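Local structure of putative O-methyltransferase (3TFW) at residues A[145-157]-A[189-203]. The protein probably transfers a methyl group from S-adenosylmethionine to an oxygen of its substrate. Residues are numbered along the deposited sequence; the frame is centred on the assembly and turned at random.
Sequences DKPNNPHYLRWAL and GVRQFIEMMGAEPRL
The segments 149-157 and 189-199 of two helices run in roughly the same direction, 34° apart with axes 8.3 Å distant at closest approach, and pack on one face of the Rossmann-like methyltransferase sheet. The backbones come nearest where the 3-10 turn before helix 149-158 meets G189, whose CA lies 3.5 Å from K146 O in a CH···O contact. One turn on, the ring of P150 fits as a knob among G189, Q192, F193 and M196, its CD 3.5 Å from G189 O. The selenomethionine M196 is in turn a knob, set among P150, L153, R154 and L157: CG anti to the backbone N (chi1 -178°) and an extended chain carry SE to 3.4 Å from P150 O. On the sheet side, N149 ND2 sits over the centre of the F193 ring, 3.6 Å above its plane, with the amide tilted 66° to the ring; I142 of strand 139-142 touches both residues. L153 CD2 packs against M197 CE at 3.8 Å. At the start of strand 203-211, L203 meets L157 tip to tip. The guanidinium of R202 lies with one face over L157 CD2, while its NH2 makes a weak, bent hydrogen bond of 3.0 Å to L157 O.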
ATOM      1  N   ASP A 145     -17.155  -8.614 -10.479  1.00 28.26           N
ATOM      2  CA  ASP A 145     -17.538 -10.012 -10.323  1.00 28.09           C
ATOM      3  C   ASP A 145     -16.303 -10.913 -10.267  1.00 27.37           C
ATOM      4  O   ASP A 145     -15.604 -11.138 -11.266  1.00 26.93           O
ATOM      5  CB  ASP A 145     -18.524 -10.459 -11.422  1.00 28.77           C
ATOM      6  CG  ASP A 145     -17.986 -10.240 -12.830  1.00 30.31           C
ATOM      7  OD1 ASP A 145     -17.539  -9.113 -13.132  1.00 30.98           O
ATOM      8  OD2 ASP A 145     -18.011 -11.195 -13.638  1.00 31.73           O
ATOM      9  N   LYS A 146     -16.058 -11.423  -9.068  1.00 25.98           N
ATOM     10  CA  LYS A 146     -14.885 -12.215  -8.776  1.00 24.95           C
ATOM     11  C   LYS A 146     -14.700 -13.453  -9.657  1.00 23.74           C
ATOM     12  O   LYS A 146     -13.558 -13.748 -10.010  1.00 23.68           O
ATOM     13  CB  LYS A 146     -14.838 -12.574  -7.281  1.00 25.32           C
ATOM     14  CG  LYS A 146     -14.904 -11.351  -6.362  1.00 26.21           C
ATOM     15  CD  LYS A 146     -13.633 -10.512  -6.476  1.00 28.88           C
ATOM     16  CE  LYS A 146     -13.886  -9.047  -6.190  1.00 29.98           C
ATOM     17  NZ  LYS A 146     -12.695  -8.273  -6.616  1.00 33.33           N
ATOM     18  N   PRO A 147     -15.798 -14.168 -10.034  1.00 22.52           N
ATOM     19  CA  PRO A 147     -15.563 -15.373 -10.840  1.00 21.98           C
ATOM     20  C   PRO A 147     -14.761 -15.097 -12.113  1.00 20.77           C
ATOM     21  O   PRO A 147     -13.999 -15.961 -12.550  1.00 21.28           O
ATOM     22  CB  PRO A 147     -16.984 -15.839 -11.196  1.00 21.87           C
ATOM     23  CG  PRO A 147     -17.803 -15.379 -10.067  1.00 22.44           C
ATOM     24  CD  PRO A 147     -17.233 -14.025  -9.711  1.00 22.59           C
ATOM     25  N   ASN A 148     -14.935 -13.907 -12.687  1.00 19.85           N
ATOM     26  CA  ASN A 148     -14.222 -13.516 -13.917  1.00 18.86           C
ATOM     27  C   ASN A 148     -12.935 -12.720 -13.715  1.00 18.32           C
ATOM     28  O   ASN A 148     -12.360 -12.207 -14.670  1.00 16.75           O
ATOM     29  CB  ASN A 148     -15.151 -12.771 -14.875  1.00 19.28           C
ATOM     30  CG  ASN A 148     -16.062 -13.707 -15.630  1.00 19.36           C
ATOM     31  OD1 ASN A 148     -15.736 -14.876 -15.834  1.00 21.96           O
ATOM     32  ND2 ASN A 148     -17.214 -13.205 -16.040  1.00 21.78           N
ATOM     33  N   ASN A 149     -12.483 -12.634 -12.468  1.00 18.10           N
ATOM     34  CA  ASN A 149     -11.175 -12.043 -12.174  1.00 18.51           C
ATOM     35  C   ASN A 149     -10.024 -12.435 -13.105  1.00 17.92           C
ATOM     36  O   ASN A 149      -9.306 -11.550 -13.572  1.00 18.39           O
ATOM     37  CB  ASN A 149     -10.785 -12.244 -10.701  1.00 18.35           C
ATOM     38  CG  ASN A 149     -11.088 -11.012  -9.865  1.00 20.54           C
ATOM     39  OD1 ASN A 149     -12.137 -10.372 -10.037  1.00 20.34           O
ATOM     40  ND2 ASN A 149     -10.157 -10.647  -8.981  1.00 20.43           N
ATOM     41  N   PRO A 150      -9.855 -13.743 -13.409  1.00 17.59           N
ATOM     42  CA  PRO A 150      -8.711 -14.056 -14.267  1.00 17.39           C
ATOM     43  C   PRO A 150      -8.847 -13.445 -15.664  1.00 16.94           C
ATOM     44  O   PRO A 150      -7.840 -13.062 -16.258  1.00 16.68           O
ATOM     45  CB  PRO A 150      -8.694 -15.589 -14.318  1.00 18.03           C
ATOM     46  CG  PRO A 150     -10.035 -16.018 -13.835  1.00 18.51           C
ATOM     47  CD  PRO A 150     -10.551 -14.960 -12.942  1.00 17.79           C
ATOM     48  N   HIS A 151     -10.077 -13.329 -16.164  1.00 15.94           N
ATOM     49  CA  HIS A 151     -10.328 -12.670 -17.453  1.00 15.66           C
ATOM     50  C   HIS A 151      -9.987 -11.184 -17.406  1.00 15.28           C
ATOM     51  O   HIS A 151      -9.424 -10.629 -18.356  1.00 14.65           O
ATOM     52  CB  HIS A 151     -11.792 -12.857 -17.884  1.00 15.85           C
ATOM     53  CG  HIS A 151     -12.183 -14.288 -18.085  1.00 17.61           C
ATOM     54  ND1 HIS A 151     -11.696 -15.053 -19.120  1.00 18.19           N
ATOM     55  CD2 HIS A 151     -13.030 -15.087 -17.392  1.00 19.34           C
ATOM     56  CE1 HIS A 151     -12.216 -16.266 -19.051  1.00 20.21           C
ATOM     57  NE2 HIS A 151     -13.027 -16.314 -18.009  1.00 19.32           N
ATOM     58  N   TYR A 152     -10.349 -10.541 -16.298  1.00 14.94           N
ATOM     59  CA  TYR A 152     -10.014  -9.140 -16.090  1.00 14.90           C
ATOM     60  C   TYR A 152      -8.502  -8.926 -16.067  1.00 14.63           C
ATOM     61  O   TYR A 152      -8.005  -7.964 -16.649  1.00 14.24           O
ATOM     62  CB  TYR A 152     -10.675  -8.605 -14.818  1.00 14.96           C
ATOM     63  CG  TYR A 152     -12.183  -8.649 -14.886  1.00 16.07           C
ATOM     64  CD1 TYR A 152     -12.850  -8.336 -16.070  1.00 18.09           C
ATOM     65  CD2 TYR A 152     -12.943  -9.043 -13.783  1.00 19.12           C
ATOM     66  CE1 TYR A 152     -14.231  -8.400 -16.163  1.00 17.84           C
ATOM     67  CE2 TYR A 152     -14.343  -9.096 -13.861  1.00 19.56           C
ATOM     68  CZ  TYR A 152     -14.966  -8.774 -15.057  1.00 19.33           C
ATOM     69  OH  TYR A 152     -16.332  -8.812 -15.156  1.00 21.29           O
ATOM     70  N   LEU A 153      -7.772  -9.848 -15.440  1.00 14.11           N
ATOM     71  CA  LEU A 153      -6.308  -9.760 -15.413  1.00 14.79           C
ATOM     72  C   LEU A 153      -5.691  -9.861 -16.814  1.00 14.96           C
ATOM     73  O   LEU A 153      -4.741  -9.140 -17.140  1.00 14.06           O
ATOM     74  CB  LEU A 153      -5.702 -10.821 -14.478  1.00 14.61           C
ATOM     75  CG  LEU A 153      -4.187 -10.728 -14.184  1.00 15.89           C
ATOM     76  CD1 LEU A 153      -3.726  -9.313 -13.768  1.00 15.07           C
ATOM     77  CD2 LEU A 153      -3.799 -11.733 -13.106  1.00 16.79           C
ATOM     78  N   ARG A 154      -6.229 -10.762 -17.633  1.00 15.20           N
ATOM     79  CA  ARG A 154      -5.756 -10.914 -19.012  1.00 15.51           C
ATOM     80  C   ARG A 154      -5.915  -9.611 -19.803  1.00 14.83           C
ATOM     81  O   ARG A 154      -4.967  -9.157 -20.447  1.00 14.58           O
ATOM     82  CB  ARG A 154      -6.470 -12.078 -19.710  1.00 15.87           C
ATOM     83  CG  ARG A 154      -6.103 -12.221 -21.191  1.00 18.32           C
ATOM     84  CD  ARG A 154      -6.759 -13.448 -21.827  1.00 20.59           C
ATOM     85  NE  ARG A 154      -8.191 -13.265 -22.022  1.00 20.19           N
ATOM     86  CZ  ARG A 154      -9.113 -13.833 -21.256  1.00 20.58           C
ATOM     87  NH1 ARG A 154      -8.746 -14.627 -20.257  1.00 21.76           N
ATOM     88  NH2 ARG A 154     -10.396 -13.617 -21.483  1.00 21.45           N
ATOM     89  N   TRP A 155      -7.099  -9.005 -19.724  1.00 14.37           N
ATOM     90  CA  TRP A 155      -7.360  -7.706 -20.364  1.00 14.09           C
ATOM     91  C   TRP A 155      -6.515  -6.577 -19.765  1.00 13.74           C
ATOM     92  O   TRP A 155      -6.035  -5.697 -20.494  1.00 13.95           O
ATOM     93  CB  TRP A 155      -8.857  -7.368 -20.302  1.00 13.87           C
ATOM     94  CG  TRP A 155      -9.641  -8.118 -21.315  1.00 15.31           C
ATOM     95  CD1 TRP A 155     -10.562  -9.108 -21.086  1.00 15.34           C
ATOM     96  CD2 TRP A 155      -9.565  -7.958 -22.734  1.00 16.08           C
ATOM     97  NE1 TRP A 155     -11.070  -9.565 -22.282  1.00 16.25           N
ATOM     98  CE2 TRP A 155     -10.476  -8.881 -23.309  1.00 17.55           C
ATOM     99  CE3 TRP A 155      -8.824  -7.121 -23.576  1.00 17.62           C
ATOM    100  CZ2 TRP A 155     -10.663  -8.991 -24.694  1.00 18.53           C
ATOM    101  CZ3 TRP A 155      -9.006  -7.228 -24.958  1.00 17.90           C
ATOM    102  CH2 TRP A 155      -9.925  -8.160 -25.502  1.00 19.04           C
ATOM    103  N   ALA A 156      -6.320  -6.606 -18.446  1.00 13.29           N
ATOM    104  CA  ALA A 156      -5.468  -5.614 -17.764  1.00 13.42           C
ATOM    105  C   ALA A 156      -4.060  -5.674 -18.355  1.00 13.81           C
ATOM    106  O   ALA A 156      -3.466  -4.641 -18.670  1.00 13.83           O
ATOM    107  CB  ALA A 156      -5.412  -5.869 -16.223  1.00 12.76           C
ATOM    108  N   LEU A 157      -3.554  -6.890 -18.546  1.00 14.38           N
ATOM    109  CA  LEU A 157      -2.202  -7.067 -19.074  1.00 15.48           C
ATOM    110  C   LEU A 157      -2.103  -6.580 -20.514  1.00 15.46           C
ATOM    111  O   LEU A 157      -1.110  -5.965 -20.901  1.00 15.53           O
ATOM    112  CB  LEU A 157      -1.743  -8.523 -18.937  1.00 15.53           C
ATOM    113  CG  LEU A 157      -1.172  -8.888 -17.567  1.00 17.75           C
ATOM    114  CD1 LEU A 157      -1.250 -10.410 -17.330  1.00 18.97           C
ATOM    115  CD2 LEU A 157       0.260  -8.365 -17.379  1.00 17.44           C
ATOM    116  N   GLY A 189     -12.528 -17.980  -8.725  1.00 21.13           N
ATOM    117  CA  GLY A 189     -12.033 -16.880  -9.566  1.00 20.55           C
ATOM    118  C   GLY A 189     -10.845 -16.146  -8.962  1.00 20.44           C
ATOM    119  O   GLY A 189      -9.863 -15.846  -9.658  1.00 20.65           O
ATOM    120  N   VAL A 190     -10.940 -15.844  -7.671  1.00 20.04           N
ATOM    121  CA  VAL A 190      -9.859 -15.171  -6.943  1.00 19.80           C
ATOM    122  C   VAL A 190      -8.586 -16.034  -6.889  1.00 20.04           C
ATOM    123  O   VAL A 190      -7.462 -15.518  -7.051  1.00 19.42           O
ATOM    124  CB  VAL A 190     -10.321 -14.718  -5.529  1.00 19.88           C
ATOM    125  CG1 VAL A 190      -9.143 -14.306  -4.663  1.00 20.59           C
ATOM    126  CG2 VAL A 190     -11.293 -13.537  -5.635  1.00 20.30           C
ATOM    127  N   ARG A 191      -8.750 -17.343  -6.680  1.00 19.91           N
ATOM    128  CA  ARG A 191      -7.594 -18.257  -6.626  1.00 20.62           C
ATOM    129  C   ARG A 191      -6.912 -18.389  -7.978  1.00 20.92           C
ATOM    130  O   ARG A 191      -5.679 -18.359  -8.056  1.00 20.77           O
ATOM    131  CB  ARG A 191      -7.987 -19.640  -6.074  1.00 20.64           C
ATOM    132  CG  ARG A 191      -8.396 -19.619  -4.617  1.00 21.50           C
ATOM    133  CD  ARG A 191      -8.833 -21.015  -4.122  1.00 22.31           C
ATOM    134  NE  ARG A 191      -7.841 -22.041  -4.439  1.00 24.10           N
ATOM    135  CZ  ARG A 191      -6.795 -22.354  -3.676  1.00 24.37           C
ATOM    136  NH1 ARG A 191      -6.578 -21.732  -2.525  1.00 25.17           N
ATOM    137  NH2 ARG A 191      -5.957 -23.296  -4.077  1.00 26.87           N
ATOM    138  N   GLN A 192      -7.716 -18.488  -9.039  1.00 20.94           N
ATOM    139  CA  GLN A 192      -7.218 -18.501 -10.415  1.00 21.74           C
ATOM    140  C   GLN A 192      -6.440 -17.216 -10.726  1.00 21.07           C
ATOM    141  O   GLN A 192      -5.378 -17.265 -11.341  1.00 21.12           O
ATOM    142  CB  GLN A 192      -8.377 -18.582 -11.402  1.00 22.02           C
ATOM    143  CG  GLN A 192      -8.838 -19.954 -11.833  1.00 25.91           C
ATOM    144  CD  GLN A 192      -9.758 -19.838 -13.026  1.00 29.06           C
ATOM    145  OE1 GLN A 192     -10.944 -19.530 -12.882  1.00 31.76           O
ATOM    146  NE2 GLN A 192      -9.205 -20.029 -14.220  1.00 30.44           N
ATOM    147  N   PHE A 193      -7.020 -16.086 -10.328  1.00 20.55           N
ATOM    148  CA  PHE A 193      -6.439 -14.736 -10.444  1.00 20.40           C
ATOM    149  C   PHE A 193      -5.065 -14.615  -9.767  1.00 20.79           C
ATOM    150  O   PHE A 193      -4.085 -14.201 -10.396  1.00 20.19           O
ATOM    151  CB  PHE A 193      -7.447 -13.760  -9.827  1.00 20.01           C
ATOM    152  CG  PHE A 193      -7.005 -12.327  -9.784  1.00 19.54           C
ATOM    153  CD1 PHE A 193      -7.043 -11.534 -10.926  1.00 18.47           C
ATOM    154  CD2 PHE A 193      -6.624 -11.749  -8.576  1.00 18.71           C
ATOM    155  CE1 PHE A 193      -6.666 -10.183 -10.874  1.00 18.39           C
ATOM    156  CE2 PHE A 193      -6.256 -10.400  -8.511  1.00 19.00           C
ATOM    157  CZ  PHE A 193      -6.278  -9.619  -9.672  1.00 18.81           C
ATOM    158  N   ILE A 194      -5.002 -14.979  -8.488  1.00 21.08           N
ATOM    159  CA  ILE A 194      -3.750 -14.943  -7.728  1.00 22.26           C
ATOM    160  C   ILE A 194      -2.689 -15.870  -8.340  1.00 22.87           C
ATOM    161  O   ILE A 194      -1.537 -15.471  -8.536  1.00 22.64           O
ATOM    162  CB  ILE A 194      -3.995 -15.247  -6.222  1.00 22.21           C
ATOM    163  CG1 ILE A 194      -4.685 -14.051  -5.560  1.00 21.63           C
ATOM    164  CG2 ILE A 194      -2.677 -15.561  -5.502  1.00 22.18           C
ATOM    165  CD1 ILE A 194      -5.464 -14.394  -4.296  1.00 23.76           C
ATOM    166  N   GLU A 195      -3.092 -17.089  -8.684  1.00 23.94           N
ATOM    167  CA  GLU A 195      -2.173 -18.055  -9.283  1.00 25.07           C
ATOM    168  C   GLU A 195      -1.659 -17.622 -10.664  1.00 25.00           C
ATOM    169  O   GLU A 195      -0.476 -17.771 -10.953  1.00 24.78           O
ATOM    170  CB  GLU A 195      -2.810 -19.445  -9.315  1.00 25.85           C
ATOM    171  CG  GLU A 195      -2.780 -20.098  -7.922  1.00 28.98           C
ATOM    172  CD  GLU A 195      -3.769 -21.236  -7.748  1.00 33.26           C
ATOM    173  OE1 GLU A 195      -4.371 -21.688  -8.752  1.00 36.33           O
ATOM    174  OE2 GLU A 195      -3.946 -21.672  -6.587  1.00 34.00           O
HETATM  175  N   MSE A 196      -2.552 -17.076 -11.490  1.00 25.07           N
HETATM  176  CA  MSE A 196      -2.196 -16.508 -12.789  1.00 25.37           C
HETATM  177  C   MSE A 196      -1.172 -15.390 -12.591  1.00 24.17           C
HETATM  178  O   MSE A 196      -0.163 -15.320 -13.300  1.00 23.74           O
HETATM  179  CB  MSE A 196      -3.461 -15.962 -13.469  1.00 26.25           C
HETATM  180  CG  MSE A 196      -3.266 -15.385 -14.856  1.00 30.84           C
HETATM  181 SE   MSE A 196      -4.918 -14.580 -15.588  1.00 43.66          SE
HETATM  182  CE  MSE A 196      -4.086 -13.528 -16.996  1.00 38.91           C
HETATM  183  N   MSE A 197      -1.443 -14.525 -11.621  1.00 22.96           N
HETATM  184  CA  MSE A 197      -0.573 -13.397 -11.312  1.00 22.95           C
HETATM  185  C   MSE A 197       0.824 -13.862 -10.893  1.00 22.50           C
HETATM  186  O   MSE A 197       1.832 -13.347 -11.377  1.00 21.79           O
HETATM  187  CB  MSE A 197      -1.209 -12.546 -10.215  1.00 22.90           C
HETATM  188  CG  MSE A 197      -0.406 -11.332  -9.758  1.00 23.81           C
HETATM  189 SE   MSE A 197      -1.518 -10.186  -8.597  1.00 29.57          SE
HETATM  190  CE  MSE A 197      -2.907  -9.856  -9.915  1.00 28.24           C
ATOM    191  N   GLY A 198       0.873 -14.852 -10.006  1.00 22.73           N
ATOM    192  CA  GLY A 198       2.147 -15.387  -9.522  1.00 22.82           C
ATOM    193  C   GLY A 198       2.999 -16.061 -10.584  1.00 23.16           C
ATOM    194  O   GLY A 198       4.233 -16.070 -10.480  1.00 23.50           O
ATOM    195  N   ALA A 199       2.349 -16.604 -11.613  1.00 23.27           N
ATOM    196  CA  ALA A 199       3.032 -17.350 -12.676  1.00 22.98           C
ATOM    197  C   ALA A 199       3.380 -16.488 -13.889  1.00 23.13           C
ATOM    198  O   ALA A 199       4.013 -16.962 -14.836  1.00 22.44           O
ATOM    199  CB  ALA A 199       2.191 -18.529 -13.097  1.00 23.83           C
ATOM    200  N   GLU A 200       2.962 -15.221 -13.853  1.00 22.45           N
ATOM    201  CA  GLU A 200       3.194 -14.274 -14.944  1.00 22.39           C
ATOM    202  C   GLU A 200       4.506 -13.500 -14.755  1.00 22.24           C
ATOM    203  O   GLU A 200       4.595 -12.645 -13.875  1.00 22.59           O
ATOM    204  CB  GLU A 200       2.007 -13.298 -15.048  1.00 22.38           C
ATOM    205  CG  GLU A 200       2.151 -12.219 -16.116  1.00 22.57           C
ATOM    206  CD  GLU A 200       2.377 -12.810 -17.492  1.00 23.74           C
ATOM    207  OE1 GLU A 200       1.447 -13.452 -18.026  1.00 22.69           O
ATOM    208  OE2 GLU A 200       3.489 -12.632 -18.032  1.00 23.36           O
ATOM    209  N   PRO A 201       5.530 -13.779 -15.595  1.00 22.17           N
ATOM    210  CA  PRO A 201       6.810 -13.064 -15.463  1.00 21.72           C
ATOM    211  C   PRO A 201       6.717 -11.556 -15.727  1.00 20.79           C
ATOM    212  O   PRO A 201       7.556 -10.803 -15.240  1.00 20.34           O
ATOM    213  CB  PRO A 201       7.714 -13.741 -16.507  1.00 22.46           C
ATOM    214  CG  PRO A 201       6.791 -14.414 -17.448  1.00 22.62           C
ATOM    215  CD  PRO A 201       5.585 -14.809 -16.649  1.00 22.20           C
ATOM    216  N   ARG A 202       5.703 -11.130 -16.479  1.00 19.47           N
ATOM    217  CA  ARG A 202       5.482  -9.708 -16.730  1.00 19.02           C
ATOM    218  C   ARG A 202       4.960  -8.957 -15.488  1.00 17.71           C
ATOM    219  O   ARG A 202       4.793  -7.746 -15.533  1.00 17.32           O
ATOM    220  CB  ARG A 202       4.507  -9.518 -17.895  1.00 19.27           C
ATOM    221  CG  ARG A 202       5.096  -9.866 -19.270  1.00 22.40           C
ATOM    222  CD  ARG A 202       4.003  -9.945 -20.317  1.00 25.93           C
ATOM    223  NE  ARG A 202       3.347  -8.655 -20.530  1.00 28.48           N
ATOM    224  CZ  ARG A 202       2.124  -8.515 -21.034  1.00 29.70           C
ATOM    225  NH1 ARG A 202       1.417  -9.582 -21.371  1.00 31.45           N
ATOM    226  NH2 ARG A 202       1.606  -7.309 -21.197  1.00 30.83           N
ATOM    227  N   LEU A 203       4.695  -9.680 -14.399  1.00 16.20           N
ATOM    228  CA  LEU A 203       4.241  -9.062 -13.148  1.00 15.11           C
ATOM    229  C   LEU A 203       5.179  -9.305 -11.961  1.00 15.36           C
ATOM    230  O   LEU A 203       5.722 -10.404 -11.802  1.00 14.69           O
ATOM    231  CB  LEU A 203       2.829  -9.542 -12.792  1.00 14.93           C
ATOM    232  CG  LEU A 203       1.698  -9.179 -13.761  1.00 14.09           C
ATOM    233  CD1 LEU A 203       0.414  -9.902 -13.372  1.00 15.01           C
ATOM    234  CD2 LEU A 203       1.464  -7.668 -13.814  1.00 13.61           C
TER
HETATM  235  O   HOH W   1     -12.604 -18.115 -14.665  1.00 42.87           O
HETATM  236  O   HOH W   2     -13.431 -18.650 -12.251  1.00 47.58           O